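Local coordinates for protein mannitol dehydrogenase (Pseudomonas fluorescens, PDB 1M2W) that probably catalyses the reversible NAD-dependent oxidation of D-mannitol to D-fructose, at residues 230-235 with 257-262; 316-321 with 369-374. All blocks are in the same frame, centred on the assembly; numbering follows the deposited sequence.

Contact 1 (230-235 with 257-262). With NAD (nicotinamide-adenine-dinucleotide), chain C; MTL (D-mannitol), chain D.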
loop_
_atom_site.group_PDB
_atom_site.type_symbol
_atom_site.label_atom_id
_atom_site.label_comp_id
_atom_site.label_asym_id
_atom_site.label_seq_id
_atom_site.Cartn_x
_atom_site.Cartn_y
_atom_site.Cartn_z
ATOM N N ASP A 230 -1.619 -6.885 -5.085
ATOM C CA ASP A 230 -3.032 -6.762 -4.703
ATOM C C ASP A 230 -3.491 -7.794 -3.660
ATOM O O ASP A 230 -3.348 -8.999 -3.879
ATOM C CB ASP A 230 -3.907 -6.953 -5.981
ATOM C CG ASP A 230 -5.414 -6.648 -5.769
ATOM O OD1 ASP A 230 -5.803 -6.178 -4.677
ATOM O OD2 ASP A 230 -6.210 -6.880 -6.713
ATOM N N ARG A 231 -3.978 -7.299 -2.513
ATOM C CA ARG A 231 -4.622 -8.139 -1.516
ATOM C C ARG A 231 -5.198 -7.203 -0.447
ATOM O O ARG A 231 -4.443 -6.469 0.197
ATOM C CB ARG A 231 -3.677 -9.128 -0.834
ATOM C CG ARG A 231 -4.506 -10.160 -0.014
ATOM C CD ARG A 231 -3.721 -11.363 0.435
ATOM N NE ARG A 231 -4.590 -12.551 0.465
ATOM C CZ ARG A 231 -4.163 -13.792 0.664
ATOM N NH1 ARG A 231 -2.882 -14.044 0.881
ATOM N NH2 ARG A 231 -5.024 -14.814 0.592
ATOM N N ILE A 232 -6.532 -7.193 -0.288
ATOM C CA ILE A 232 -7.137 -6.323 0.714
ATOM C C ILE A 232 -6.806 -6.879 2.097
ATOM O O ILE A 232 -7.061 -8.049 2.405
ATOM C CB ILE A 232 -8.634 -6.214 0.476
ATOM C CG1 ILE A 232 -8.868 -5.498 -0.880
ATOM C CG2 ILE A 232 -9.318 -5.463 1.637
ATOM C CD1 ILE A 232 -10.334 -5.602 -1.353
ATOM N N THR A 233 -6.226 -6.019 2.924
ATOM C CA THR A 233 -5.773 -6.393 4.274
ATOM C C THR A 233 -6.181 -5.294 5.268
ATOM O O THR A 233 -5.561 -4.232 5.319
ATOM C CB THR A 233 -4.197 -6.519 4.251
ATOM O OG1 THR A 233 -3.822 -7.424 3.192
ATOM C CG2 THR A 233 -3.660 -7.088 5.584
ATOM N N PRO A 234 -7.220 -5.527 6.067
ATOM C CA PRO A 234 -7.685 -4.541 7.062
ATOM C C PRO A 234 -6.681 -4.304 8.196
ATOM O O PRO A 234 -5.671 -5.045 8.376
ATOM C CB PRO A 234 -8.947 -5.196 7.662
ATOM C CG PRO A 234 -9.361 -6.224 6.651
ATOM C CD PRO A 234 -8.055 -6.748 6.088
HETATM N N MSE A 235 -6.956 -3.271 8.995
HETATM C CA MSE A 235 -6.097 -3.040 10.146
HETATM C C MSE A 235 -6.444 -4.073 11.206
HETATM O O MSE A 235 -7.573 -4.586 11.291
HETATM C CB MSE A 235 -6.314 -1.635 10.729
HETATM C CG MSE A 235 -6.063 -0.538 9.697
HETATM SE SE MSE A 235 -6.286 1.276 10.519
HETATM C CE MSE A 235 -8.159 1.199 11.028
ATOM N N VAL A 257 -5.410 -10.418 9.037
ATOM C CA VAL A 257 -6.651 -10.812 8.347
ATOM C C VAL A 257 -6.515 -10.308 6.920
ATOM O O VAL A 257 -5.926 -9.242 6.690
ATOM C CB VAL A 257 -7.872 -10.115 8.988
ATOM C CG1 VAL A 257 -9.076 -10.104 8.025
ATOM C CG2 VAL A 257 -8.275 -10.864 10.229
ATOM N N CYS A 258 -7.022 -11.059 5.952
ATOM C CA CYS A 258 -6.967 -10.605 4.554
ATOM C C CYS A 258 -8.084 -11.320 3.806
ATOM O O CYS A 258 -8.690 -12.259 4.337
ATOM C CB CYS A 258 -5.626 -10.968 3.887
ATOM S SG CYS A 258 -5.221 -12.754 3.917
ATOM N N GLU A 259 -8.363 -10.878 2.589
ATOM C CA GLU A 259 -9.390 -11.528 1.756
ATOM C C GLU A 259 -8.733 -12.732 1.063
ATOM O O GLU A 259 -7.498 -12.851 1.021
ATOM C CB GLU A 259 -9.876 -10.557 0.663
ATOM C CG GLU A 259 -8.687 -10.168 -0.267
ATOM C CD GLU A 259 -9.137 -9.312 -1.445
ATOM O OE1 GLU A 259 -8.332 -8.502 -1.948
ATOM O OE2 GLU A 259 -10.301 -9.481 -1.892
ATOM N N PRO A 260 -9.547 -13.653 0.520
ATOM C CA PRO A 260 -8.987 -14.820 -0.163
ATOM C C PRO A 260 -8.194 -14.458 -1.426
ATOM O O PRO A 260 -7.159 -15.065 -1.707
ATOM C CB PRO A 260 -10.237 -15.640 -0.534
ATOM C CG PRO A 260 -11.205 -15.302 0.544
ATOM C CD PRO A 260 -11.003 -13.820 0.755
ATOM N N PHE A 261 -8.682 -13.480 -2.184
ATOM C CA PHE A 261 -8.033 -13.119 -3.453
ATOM C C PHE A 261 -6.647 -12.538 -3.231
ATOM O O PHE A 261 -6.444 -11.818 -2.267
ATOM C CB PHE A 261 -8.851 -12.086 -4.216
ATOM C CG PHE A 261 -8.212 -11.666 -5.526
ATOM C CD1 PHE A 261 -8.343 -12.470 -6.665
ATOM C CD2 PHE A 261 -7.444 -10.507 -5.613
ATOM C CE1 PHE A 261 -7.705 -12.109 -7.887
ATOM C CE2 PHE A 261 -6.815 -10.144 -6.827
ATOM C CZ PHE A 261 -6.954 -10.946 -7.951
ATOM N N VAL A 262 -5.703 -12.873 -4.108
ATOM C CA VAL A 262 -4.362 -12.311 -3.971
ATOM C C VAL A 262 -3.741 -12.302 -5.373
ATOM O O VAL A 262 -4.033 -13.195 -6.192
ATOM C CB VAL A 262 -3.511 -13.120 -2.926
ATOM C CG1 VAL A 262 -3.260 -14.594 -3.386
ATOM C CG2 VAL A 262 -2.134 -12.384 -2.700
HETATM P PA NAD C . 0.408 -1.186 8.126
HETATM O O1A NAD C . -0.048 0.052 8.707
HETATM O O2A NAD C . 0.039 -2.585 8.645
HETATM O O5B NAD C . 2.023 -1.143 8.039
HETATM C C5B NAD C . 2.658 -0.036 7.344
HETATM C C4B NAD C . 4.160 -0.404 7.527
HETATM O O4B NAD C . 4.939 0.671 6.831
HETATM C C3B NAD C . 4.686 -0.293 8.975
HETATM O O3B NAD C . 5.764 -1.211 9.010
HETATM C C2B NAD C . 5.115 1.162 9.083
HETATM O O2B NAD C . 5.936 1.504 10.212
HETATM C C1B NAD C . 5.847 1.306 7.748
HETATM N N9A NAD C . 6.050 2.679 7.360
HETATM C C8A NAD C . 5.198 3.768 7.315
HETATM N N7A NAD C . 5.769 4.876 6.862
HETATM C C5A NAD C . 7.081 4.462 6.601
HETATM C C6A NAD C . 8.159 5.192 6.091
HETATM N N6A NAD C . 8.133 6.478 5.731
HETATM N N1A NAD C . 9.394 4.508 5.940
HETATM C C2A NAD C . 9.526 3.148 6.285
HETATM N N3A NAD C . 8.467 2.384 6.782
HETATM C C4A NAD C . 7.259 3.106 6.921
HETATM O O3 NAD C . -0.011 -1.161 6.588
HETATM P PN NAD C . -0.112 -2.238 5.414
HETATM O O1N NAD C . -1.464 -2.858 5.347
HETATM O O2N NAD C . 1.034 -3.143 5.601
HETATM O O5D NAD C . 0.075 -1.282 4.114
HETATM C C5D NAD C . 1.455 -0.880 3.815
HETATM C C4D NAD C . 1.617 -0.515 2.358
HETATM O O4D NAD C . 1.656 -1.629 1.430
HETATM C C3D NAD C . 0.589 0.499 1.740
HETATM O O3D NAD C . 0.855 1.828 2.120
HETATM C C2D NAD C . 0.627 0.204 0.228
HETATM O O2D NAD C . 1.573 0.954 -0.589
HETATM C C1D NAD C . 0.872 -1.295 0.211
HETATM N N1N NAD C . -0.389 -2.082 0.178
HETATM C C2N NAD C . -1.345 -2.279 1.239
HETATM C C3N NAD C . -2.491 -3.045 0.908
HETATM C C7N NAD C . -3.591 -3.266 1.948
HETATM O O7N NAD C . -4.732 -3.845 1.571
HETATM N N7N NAD C . -3.359 -2.788 3.142
HETATM C C4N NAD C . -2.658 -3.576 -0.423
HETATM C C5N NAD C . -1.666 -3.348 -1.408
HETATM C C6N NAD C . -0.545 -2.610 -1.127
HETATM O O1 MTL D . -4.720 -4.502 -3.002
HETATM C C1 MTL D . -5.710 -3.578 -2.506
HETATM C C2 MTL D . -4.961 -2.470 -1.767
HETATM O O2 MTL D . -4.037 -1.774 -2.650
HETATM C C3 MTL D . -5.947 -1.497 -1.111
HETATM O O3 MTL D . -6.587 -2.203 -0.008
HETATM C C4 MTL D . -5.196 -0.256 -0.568
HETATM O O4 MTL D . -4.492 -0.592 0.633
HETATM C C5 MTL D . -6.197 0.857 -0.252
HETATM O O5 MTL D . -6.814 1.316 -1.454
HETATM C C6 MTL D . -5.495 2.067 0.474
HETATM O O6 MTL D . -6.420 3.152 0.509
HETATM O O HOH W 1 -4.877 -7.374 9.171
#
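I232 and E259 join the two backbones: E259 N donates to I232 O at 3.1 Å. The chains run closest at T233 and C258, where the CA atoms are 4.4 Å apart, and C258 CA makes a CA-H...O contact with I232 O. In return, I232 N gives its hydrogen to E259 OE1 at 2.8 Å, nearly straight (167°), on the anti side and tilted from the carboxylate plane. E259 places CG between its own N and carbonyl carbon (chi1 62°) and then runs extended, bringing the carboxylate to I232. R361 forms salt bridges with E259 OE1 and D230 OD1, probably offsetting these two like charges.

The R231 guanidinium lies between C258 SG on one face and V262 CB on the other. Its NE donates to E259 O at 3.0 Å, while NH2 bonds weakly to E259 O and P260 O. NH1 donates to A40 O, and NH2 forms a salt bridge with E87. D230 OD2 meets the ring edge of F261. Residues 230-233 also line the bound mannitol and NAD. D230 OD1 accepts from mannitol O1 at 2.6 Å, and T233 N donates to NAD O7N at 3.0 Å.

Both segments lie in the Rossmann domain. The loop leads from strand 227-230 to helix 238-248, beside edge strand 256-258. Helix 36-40 packs on R231, T233 and C258, and helix 351-362 of the C-terminal domain on D230, I232 and F261.

Contact 2 (316-321 with 369-374). With MTL (D-mannitol), chain D; NAD (nicotinamide-adenine-dinucleotide), chain C.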
loop_
_atom_site.group_PDB
_atom_site.type_symbol
_atom_site.label_atom_id
_atom_site.label_comp_id
_atom_site.label_asym_id
_atom_site.label_seq_id
_atom_site.Cartn_x
_atom_site.Cartn_y
_atom_site.Cartn_z
ATOM N N ARG A 316 -18.660 2.974 8.353
ATOM C CA ARG A 316 -17.307 2.811 8.881
ATOM C C ARG A 316 -16.563 1.618 8.259
ATOM O O ARG A 316 -15.387 1.408 8.529
ATOM C CB ARG A 316 -17.341 2.722 10.407
ATOM C CG ARG A 316 -17.670 4.095 11.090
ATOM C CD ARG A 316 -16.590 5.175 10.790
ATOM N NE ARG A 316 -16.892 6.531 11.276
ATOM C CZ ARG A 316 -17.569 7.468 10.598
ATOM N NH1 ARG A 316 -18.042 7.218 9.380
ATOM N NH2 ARG A 316 -17.760 8.680 11.122
ATOM N N PHE A 317 -17.244 0.859 7.409
ATOM C CA PHE A 317 -16.578 -0.263 6.723
ATOM C C PHE A 317 -16.844 -0.217 5.231
ATOM O O PHE A 317 -17.866 0.304 4.796
ATOM C CB PHE A 317 -17.061 -1.597 7.282
ATOM C CG PHE A 317 -16.810 -1.723 8.743
ATOM C CD1 PHE A 317 -17.795 -1.365 9.665
ATOM C CD2 PHE A 317 -15.557 -2.100 9.209
ATOM C CE1 PHE A 317 -17.529 -1.380 11.043
ATOM C CE2 PHE A 317 -15.282 -2.114 10.594
ATOM C CZ PHE A 317 -16.278 -1.754 11.497
ATOM N N VAL A 318 -15.912 -0.754 4.446
ATOM C CA VAL A 318 -16.083 -0.762 3.002
ATOM C C VAL A 318 -17.370 -1.505 2.602
ATOM O O VAL A 318 -18.143 -1.038 1.757
ATOM C CB VAL A 318 -14.863 -1.422 2.320
ATOM C CG1 VAL A 318 -15.089 -1.547 0.786
ATOM C CG2 VAL A 318 -13.619 -0.581 2.598
ATOM N N HIS A 319 -17.633 -2.642 3.231
ATOM C CA HIS A 319 -18.820 -3.401 2.859
ATOM C C HIS A 319 -20.118 -2.643 3.125
ATOM O O HIS A 319 -21.136 -2.929 2.475
ATOM C CB HIS A 319 -18.860 -4.781 3.544
ATOM C CG HIS A 319 -19.071 -4.732 5.022
ATOM N ND1 HIS A 319 -18.036 -4.819 5.923
ATOM C CD2 HIS A 319 -20.209 -4.706 5.761
ATOM C CE1 HIS A 319 -18.521 -4.858 7.153
ATOM N NE2 HIS A 319 -19.842 -4.791 7.080
ATOM N N GLU A 320 -20.084 -1.686 4.050
ATOM C CA GLU A 320 -21.288 -0.892 4.315
ATOM C C GLU A 320 -21.556 0.012 3.119
ATOM O O GLU A 320 -22.713 0.219 2.727
ATOM C CB GLU A 320 -21.119 -0.055 5.569
ATOM C CG GLU A 320 -20.976 -0.931 6.798
ATOM C CD GLU A 320 -20.966 -0.166 8.104
ATOM O OE1 GLU A 320 -20.395 0.941 8.186
ATOM O OE2 GLU A 320 -21.516 -0.733 9.085
ATOM N N THR A 321 -20.499 0.570 2.531
ATOM C CA THR A 321 -20.724 1.418 1.355
ATOM C C THR A 321 -21.299 0.525 0.267
ATOM O O THR A 321 -22.187 0.941 -0.470
ATOM C CB THR A 321 -19.409 2.108 0.837
ATOM O OG1 THR A 321 -18.566 1.129 0.186
ATOM C CG2 THR A 321 -18.681 2.772 2.005
ATOM N N ASP A 369 -13.343 -4.271 6.481
ATOM C CA ASP A 369 -12.228 -3.385 6.176
ATOM C C ASP A 369 -12.667 -1.963 6.592
ATOM O O ASP A 369 -13.737 -1.516 6.209
ATOM C CB ASP A 369 -11.951 -3.458 4.673
ATOM C CG ASP A 369 -10.630 -2.802 4.310
ATOM O OD1 ASP A 369 -9.829 -2.601 5.235
ATOM O OD2 ASP A 369 -10.387 -2.512 3.125
ATOM N N GLN A 370 -11.853 -1.299 7.401
ATOM C CA GLN A 370 -12.175 0.016 7.966
ATOM C C GLN A 370 -12.027 1.177 7.007
ATOM O O GLN A 370 -10.985 1.308 6.381
ATOM C CB GLN A 370 -11.274 0.291 9.168
ATOM C CG GLN A 370 -11.293 -0.844 10.202
ATOM C CD GLN A 370 -10.165 -1.860 10.041
ATOM O OE1 GLN A 370 -9.537 -1.939 9.004
ATOM N NE2 GLN A 370 -9.918 -2.657 11.103
ATOM N N LEU A 371 -13.062 2.017 6.907
ATOM C CA LEU A 371 -12.965 3.175 6.032
ATOM C C LEU A 371 -11.861 4.061 6.592
ATOM O O LEU A 371 -11.225 4.785 5.841
ATOM C CB LEU A 371 -14.303 3.938 5.976
ATOM C CG LEU A 371 -15.415 3.223 5.213
ATOM C CD1 LEU A 371 -16.579 4.215 5.088
ATOM C CD2 LEU A 371 -14.937 2.794 3.831
ATOM N N GLU A 372 -11.594 3.999 7.905
ATOM C CA GLU A 372 -10.507 4.824 8.432
ATOM C C GLU A 372 -9.184 4.430 7.757
ATOM O O GLU A 372 -8.323 5.285 7.506
ATOM C CB GLU A 372 -10.318 4.676 9.959
ATOM C CG GLU A 372 -9.113 5.453 10.410
ATOM C CD GLU A 372 -8.892 5.471 11.924
ATOM O OE1 GLU A 372 -8.914 6.593 12.516
ATOM O OE2 GLU A 372 -8.678 4.378 12.499
ATOM N N ARG A 373 -9.004 3.138 7.492
ATOM C CA ARG A 373 -7.790 2.675 6.836
ATOM C C ARG A 373 -7.694 3.209 5.387
ATOM O O ARG A 373 -6.662 3.758 4.965
ATOM C CB ARG A 373 -7.774 1.126 6.779
ATOM C CG ARG A 373 -6.486 0.571 6.200
ATOM C CD ARG A 373 -6.595 -0.928 5.984
ATOM N NE ARG A 373 -7.428 -1.264 4.811
ATOM C CZ ARG A 373 -6.991 -1.217 3.555
ATOM N NH1 ARG A 373 -5.715 -0.834 3.298
ATOM N NH2 ARG A 373 -7.793 -1.591 2.560
ATOM N N VAL A 374 -8.776 3.042 4.641
ATOM C CA VAL A 374 -8.802 3.471 3.235
ATOM C C VAL A 374 -8.677 5.013 3.171
ATOM O O VAL A 374 -7.966 5.530 2.326
ATOM C CB VAL A 374 -10.085 2.983 2.540
ATOM C CG1 VAL A 374 -10.064 3.378 1.062
ATOM C CG2 VAL A 374 -10.150 1.478 2.640
HETATM O O1 MTL D . -4.720 -4.502 -3.002
HETATM C C1 MTL D . -5.710 -3.578 -2.506
HETATM C C2 MTL D . -4.961 -2.470 -1.767
HETATM O O2 MTL D . -4.037 -1.774 -2.650
HETATM C C3 MTL D . -5.947 -1.497 -1.111
HETATM O O3 MTL D . -6.587 -2.203 -0.008
HETATM C C4 MTL D . -5.196 -0.256 -0.568
HETATM O O4 MTL D . -4.492 -0.592 0.633
HETATM C C5 MTL D . -6.197 0.857 -0.252
HETATM O O5 MTL D . -6.814 1.316 -1.454
HETATM C C6 MTL D . -5.495 2.067 0.474
HETATM O O6 MTL D . -6.420 3.152 0.509
HETATM P PA NAD C . 0.408 -1.186 8.126
HETATM O O1A NAD C . -0.048 0.052 8.707
HETATM O O2A NAD C . 0.039 -2.585 8.645
HETATM O O5B NAD C . 2.023 -1.143 8.039
HETATM C C5B NAD C . 2.658 -0.036 7.344
HETATM C C4B NAD C . 4.160 -0.404 7.527
HETATM O O4B NAD C . 4.939 0.671 6.831
HETATM C C3B NAD C . 4.686 -0.293 8.975
HETATM O O3B NAD C . 5.764 -1.211 9.010
HETATM C C2B NAD C . 5.115 1.162 9.083
HETATM O O2B NAD C . 5.936 1.504 10.212
HETATM C C1B NAD C . 5.847 1.306 7.748
HETATM N N9A NAD C . 6.050 2.679 7.360
HETATM C C8A NAD C . 5.198 3.768 7.315
HETATM N N7A NAD C . 5.769 4.876 6.862
HETATM C C5A NAD C . 7.081 4.462 6.601
HETATM C C6A NAD C . 8.159 5.192 6.091
HETATM N N6A NAD C . 8.133 6.478 5.731
HETATM N N1A NAD C . 9.394 4.508 5.940
HETATM C C2A NAD C . 9.526 3.148 6.285
HETATM N N3A NAD C . 8.467 2.384 6.782
HETATM C C4A NAD C . 7.259 3.106 6.921
HETATM O O3 NAD C . -0.011 -1.161 6.588
HETATM P PN NAD C . -0.112 -2.238 5.414
HETATM O O1N NAD C . -1.464 -2.858 5.347
HETATM O O2N NAD C . 1.034 -3.143 5.601
HETATM O O5D NAD C . 0.075 -1.282 4.114
HETATM C C5D NAD C . 1.455 -0.880 3.815
HETATM C C4D NAD C . 1.617 -0.515 2.358
HETATM O O4D NAD C . 1.656 -1.629 1.430
HETATM C C3D NAD C . 0.589 0.499 1.740
HETATM O O3D NAD C . 0.855 1.828 2.120
HETATM C C2D NAD C . 0.627 0.204 0.228
HETATM O O2D NAD C . 1.573 0.954 -0.589
HETATM C C1D NAD C . 0.872 -1.295 0.211
HETATM N N1N NAD C . -0.389 -2.082 0.178
HETATM C C2N NAD C . -1.345 -2.279 1.239
HETATM C C3N NAD C . -2.491 -3.045 0.908
HETATM C C7N NAD C . -3.591 -3.266 1.948
HETATM O O7N NAD C . -4.732 -3.845 1.571
HETATM N N7N NAD C . -3.359 -2.788 3.142
HETATM C C4N NAD C . -2.658 -3.576 -0.423
HETATM C C5N NAD C . -1.666 -3.348 -1.408
HETATM C C6N NAD C . -0.545 -2.610 -1.127
HETATM O O HOH W 2 -13.448 3.285 10.008
HETATM O O HOH W 3 -15.602 -4.315 4.725
#
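F317 and Q370 form a single beta bridge where the N-termini of two helices meet in the C-terminal domain. Both residues are N-caps, for helices 318-322 and 371-375. Each helix start is tied to the chain before the other: L371 N donates to R316 O at 2.9 Å, and V318 N donates to D369 O at 2.9 Å.

The tight part is the apolar cluster of V318, T321, L371 and V374. L371 sends its two methyls different ways. CD2 packs on V318 CG2 at 3.8 Å, and CD1 meets T321 CG2 tip to tip at 4.0 Å. V318 CG2 also touches V374 CG2 and lies alongside the D369 carboxylate. T321, L371 and V374 are closed off further by helix 289-313.

The outer side is looser and partly exposed. The F317 ring turns its edge to D369 O. R316 leads away to D418. Two waters bridge the segments here: one joins R316 O to E372 N, the other joins H319 N to D369 N.

Q370 OE1 accepts from M235 N, which ties 369-374 to 230-235. D369 also reaches the active site through R373. R373 CG stands opposite its own backbone N (chi1 -176°), and the chain bends at chi3 (75°), which turns the guanidinium back to D369. The carboxylate takes NE and NH2 side-on, each oxygen using its syn lone pair, in the guanidinium plane. R373 NH2 donates to mannitol O3 at 2.9 Å, and NH1 donates to O4 at 2.9 Å, nearly straight at 171°. A leucine in place of R373 would probably leave the D369 carboxylate without its mate and take from mannitol O3 and O4 the donors described. In the salt bridge, R373 NE lies 2.8 Å from D369 OD1.

The two contacts lie in series along the chain, contact 1 closing before contact 2 opens, and their centres are 13 Å apart. They belong to different domains: contact 1 to the Rossmann domain, beside its strands 227-230 and 256-258, and contact 2 to the helical C-terminal domain, at the starts of helices 318-322 and 371-375. They meet directly where 230-235 runs beside 369-374. I232 CG2 packs on D369 OD2 at 3.5 Å, and P234 CA lies 3.4 Å from D369 OD1. Both contacts touch NAD and mannitol. The substrate is therefore gripped from both domains at their interface, with the nicotinamide beside it.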